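Homoserine dehydrogenase (PDB 3ING) probably catalyses the NADPH-dependent reduction of aspartate semialdehyde to homoserine, a step on the way to threonine and methionine. Local coordinates at residues D95-Y100 and A122-D127. Sequence-based numbering, arbitrary orientation.
Sequences DGVREY and ANKWHD. With NDP (NADPH dihydro-nicotinamide-adenine-dinucleotide phosphate), chain C.
Tyr100 lays its ring obliquely against Asp127, CE1 standing 3.6 Å from CB of Asp127, with ring and carboxylate planes turned 50° apart. With CG roughly anti to the backbone N (chi1 158°), the ring is carried toward helix 119-135. Behind it, CB of Tyr100 packs against the aliphatic part of Lys124, whose CD also lies 4.2 Å from CG2 of Val97. Just before helix 97-108, the carbonyl O of Asp95 is met by CB of Asn123 at 3.1 Å, while CG of Lys124 sits 3.7 Å from O of Gly96. Gly96 suits this spot: a CB would run into Asn123 and be jammed against the preceding carbonyl. Helices 97-108 and 119-135 meet here at the surface of the Rossmann-type NAD-binding domain, linked through strand 112-115. Gly96 is the N-cap of the first, and OD1 of Asp95 accepts the N-H of Val97 at 3.1 Å from above the carboxylate plane, an Asx turn. Among polar groups, OH of Tyr100 binds Arg104 and a water at 2.6 Å that makes a weak bond to O of Asp127. A leucine in place of Tyr100 would probably leave that water and Arg104 without their hydroxyl partner and thin the packing on CB of Asp127. ND2 of Asn123 turns back to O of Ser119. Facing the cofactor, the Arg98 guanidinium carries N6A of NADPH over one face, 3.7 Å from NE of Arg98, and the Glu99 carboxylate over the other.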
loop_
_atom_site.group_PDB
_atom_site.type_symbol
_atom_site.label_atom_id
_atom_site.label_comp_id
_atom_site.label_asym_id
_atom_site.label_seq_id
_atom_site.Cartn_x
_atom_site.Cartn_y
_atom_site.Cartn_z
ATOM N N ASP A 95 7.154 13.418 27.227
ATOM C CA ASP A 95 5.812 13.109 27.720
ATOM C C ASP A 95 4.668 13.367 26.734
ATOM O O ASP A 95 3.512 13.074 27.018
ATOM C CB ASP A 95 5.596 13.884 29.056
ATOM C CG ASP A 95 5.573 15.422 28.882
ATOM O OD1 ASP A 95 5.619 15.948 27.756
ATOM O OD2 ASP A 95 5.519 16.115 29.903
ATOM N N GLY A 96 4.968 13.902 25.550
ATOM C CA GLY A 96 3.921 14.127 24.560
ATOM C C GLY A 96 3.032 15.331 24.758
ATOM O O GLY A 96 2.168 15.580 23.946
ATOM N N VAL A 97 3.247 16.094 25.827
ATOM C CA VAL A 97 2.345 17.196 26.189
ATOM C C VAL A 97 2.484 18.363 25.218
ATOM O O VAL A 97 1.490 18.962 24.815
ATOM C CB VAL A 97 2.596 17.618 27.667
ATOM C CG1 VAL A 97 1.800 18.833 28.022
ATOM C CG2 VAL A 97 2.281 16.407 28.605
ATOM N N ARG A 98 3.724 18.673 24.822
ATOM C CA ARG A 98 3.981 19.734 23.867
ATOM C C ARG A 98 3.261 19.471 22.521
ATOM O O ARG A 98 2.637 20.372 21.929
ATOM C CB ARG A 98 5.502 19.883 23.649
ATOM C CG ARG A 98 5.851 21.012 22.687
ATOM C CD ARG A 98 7.353 21.183 22.418
ATOM N NE ARG A 98 7.960 19.988 21.838
ATOM C CZ ARG A 98 7.783 19.596 20.567
ATOM N NH1 ARG A 98 6.999 20.261 19.714
ATOM N NH2 ARG A 98 8.373 18.504 20.151
ATOM N N GLU A 99 3.317 18.224 22.079
ATOM C CA GLU A 99 2.711 17.798 20.834
ATOM C C GLU A 99 1.185 17.845 20.925
ATOM O O GLU A 99 0.504 18.346 20.018
ATOM C CB GLU A 99 3.195 16.400 20.500
ATOM C CG GLU A 99 4.718 16.286 20.151
ATOM C CD GLU A 99 5.685 16.063 21.322
ATOM O OE1 GLU A 99 5.282 16.247 22.492
ATOM O OE2 GLU A 99 6.895 15.758 21.046
ATOM N N TYR A 100 0.642 17.305 22.017
ATOM C CA TYR A 100 -0.784 17.405 22.241
ATOM C C TYR A 100 -1.247 18.865 22.172
ATOM O O TYR A 100 -2.245 19.165 21.539
ATOM C CB TYR A 100 -1.208 16.772 23.577
ATOM C CG TYR A 100 -2.540 17.286 24.102
ATOM C CD1 TYR A 100 -3.740 16.965 23.468
ATOM C CD2 TYR A 100 -2.593 18.100 25.209
ATOM C CE1 TYR A 100 -4.969 17.451 23.965
ATOM C CE2 TYR A 100 -3.809 18.609 25.694
ATOM C CZ TYR A 100 -4.979 18.261 25.065
ATOM O OH TYR A 100 -6.179 18.733 25.533
ATOM N N ALA A 122 2.115 8.577 21.055
ATOM C CA ALA A 122 2.518 7.466 21.935
ATOM C C ALA A 122 2.145 7.681 23.419
ATOM O O ALA A 122 1.958 6.721 24.158
ATOM C CB ALA A 122 4.032 7.177 21.782
ATOM N N ASN A 123 2.003 8.942 23.813
ATOM C CA ASN A 123 1.733 9.330 25.179
ATOM C C ASN A 123 0.332 9.859 25.433
ATOM O O ASN A 123 -0.213 9.687 26.529
ATOM C CB ASN A 123 2.747 10.418 25.580
ATOM C CG ASN A 123 4.159 9.874 25.739
ATOM O OD1 ASN A 123 4.415 9.115 26.655
ATOM N ND2 ASN A 123 5.077 10.298 24.886
ATOM N N LYS A 124 -0.249 10.514 24.435
ATOM C CA LYS A 124 -1.473 11.283 24.594
ATOM C C LYS A 124 -2.519 10.980 23.498
ATOM O O LYS A 124 -3.274 11.862 23.074
ATOM C CB LYS A 124 -1.129 12.783 24.584
ATOM C CG LYS A 124 -0.132 13.254 25.670
ATOM C CD LYS A 124 -0.693 14.198 26.690
ATOM C CE LYS A 124 -2.101 13.862 27.116
ATOM N NZ LYS A 124 -2.386 14.178 28.521
ATOM N N TRP A 125 -2.606 9.721 23.103
ATOM C CA TRP A 125 -3.521 9.290 22.039
ATOM C C TRP A 125 -4.933 9.718 22.362
ATOM O O TRP A 125 -5.625 10.291 21.532
ATOM C CB TRP A 125 -3.491 7.767 21.919
ATOM C CG TRP A 125 -4.343 7.228 20.847
ATOM C CD1 TRP A 125 -5.692 6.989 20.897
ATOM C CD2 TRP A 125 -3.920 6.876 19.524
ATOM N NE1 TRP A 125 -6.115 6.497 19.693
ATOM C CE2 TRP A 125 -5.048 6.418 18.836
ATOM C CE3 TRP A 125 -2.686 6.911 18.858
ATOM C CZ2 TRP A 125 -4.997 6.010 17.508
ATOM C CZ3 TRP A 125 -2.630 6.496 17.537
ATOM C CH2 TRP A 125 -3.786 6.049 16.877
ATOM N N HIS A 126 -5.357 9.445 23.584
ATOM C CA HIS A 126 -6.729 9.739 23.993
ATOM C C HIS A 126 -7.074 11.220 23.859
ATOM O O HIS A 126 -8.074 11.574 23.242
ATOM C CB HIS A 126 -7.005 9.262 25.428
ATOM C CG HIS A 126 -8.329 9.731 25.954
ATOM N ND1 HIS A 126 -9.506 9.043 25.725
ATOM C CD2 HIS A 126 -8.671 10.847 26.640
ATOM C CE1 HIS A 126 -10.514 9.710 26.264
ATOM N NE2 HIS A 126 -10.041 10.826 26.800
ATOM N N ASP A 127 -6.247 12.084 24.449
ATOM C CA ASP A 127 -6.519 13.502 24.425
ATOM C C ASP A 127 -6.387 14.062 23.032
ATOM O O ASP A 127 -7.177 14.897 22.623
ATOM C CB ASP A 127 -5.584 14.246 25.373
ATOM C CG ASP A 127 -5.862 13.910 26.825
ATOM O OD1 ASP A 127 -7.052 13.836 27.153
ATOM O OD2 ASP A 127 -4.899 13.704 27.598
HETATM P PA NDP C . 16.009 16.971 13.704
HETATM O O1A NDP C . 16.969 16.819 12.596
HETATM O O2A NDP C . 16.582 17.089 15.066
HETATM O O5B NDP C . 15.084 18.268 13.468
HETATM C C5B NDP C . 14.139 18.776 14.389
HETATM C C4B NDP C . 13.644 20.140 13.935
HETATM O O4B NDP C . 12.778 20.714 14.881
HETATM C C3B NDP C . 14.787 21.157 13.817
HETATM O O3B NDP C . 14.465 22.176 12.884
HETATM C C2B NDP C . 14.860 21.731 15.191
HETATM O O2B NDP C . 15.446 23.001 15.258
HETATM C C1B NDP C . 13.388 21.854 15.482
HETATM N N9A NDP C . 13.035 21.882 16.896
HETATM C C8A NDP C . 13.631 21.299 17.980
HETATM N N7A NDP C . 12.860 21.580 19.078
HETATM C C5A NDP C . 11.811 22.315 18.682
HETATM C C6A NDP C . 10.773 22.857 19.412
HETATM N N6A NDP C . 10.526 22.434 20.649
HETATM N N1A NDP C . 9.858 23.548 18.702
HETATM C C2A NDP C . 9.951 23.770 17.343
HETATM N N3A NDP C . 10.980 23.230 16.594
HETATM C C4A NDP C . 11.888 22.507 17.312
HETATM O O3 NDP C . 14.954 15.759 13.680
HETATM P PN NDP C . 14.557 14.864 12.405
HETATM O O1N NDP C . 15.609 13.825 12.191
HETATM O O2N NDP C . 14.201 15.811 11.303
HETATM O O5D NDP C . 13.226 14.085 12.913
HETATM C C5D NDP C . 12.069 14.906 13.070
HETATM C C4D NDP C . 10.915 14.046 13.575
HETATM O O4D NDP C . 10.675 13.045 12.612
HETATM C C3D NDP C . 11.207 13.316 14.859
HETATM O O3D NDP C . 10.123 13.367 15.793
HETATM C C2D NDP C . 11.521 11.899 14.419
HETATM O O2D NDP C . 11.237 10.944 15.406
HETATM C C1D NDP C . 10.624 11.760 13.212
HETATM N N1N NDP C . 11.036 10.715 12.292
HETATM C C2N NDP C . 12.295 10.749 11.753
HETATM C C3N NDP C . 12.813 9.693 11.016
HETATM C C7N NDP C . 14.122 9.862 10.345
HETATM O O7N NDP C . 14.261 9.241 9.124
HETATM N N7N NDP C . 15.066 10.665 10.819
HETATM C C4N NDP C . 11.900 8.600 10.472
HETATM C C5N NDP C . 10.533 8.679 11.094
HETATM C C6N NDP C . 10.158 9.718 11.942
HETATM P P2B NDP C . 16.897 23.337 14.665
HETATM O O1X NDP C . 17.089 24.724 15.217
HETATM O O2X NDP C . 16.974 23.144 13.122
HETATM O O3X NDP C . 17.795 22.340 15.327
HETATM O O HOH W 1 -8.205 17.425 24.665
#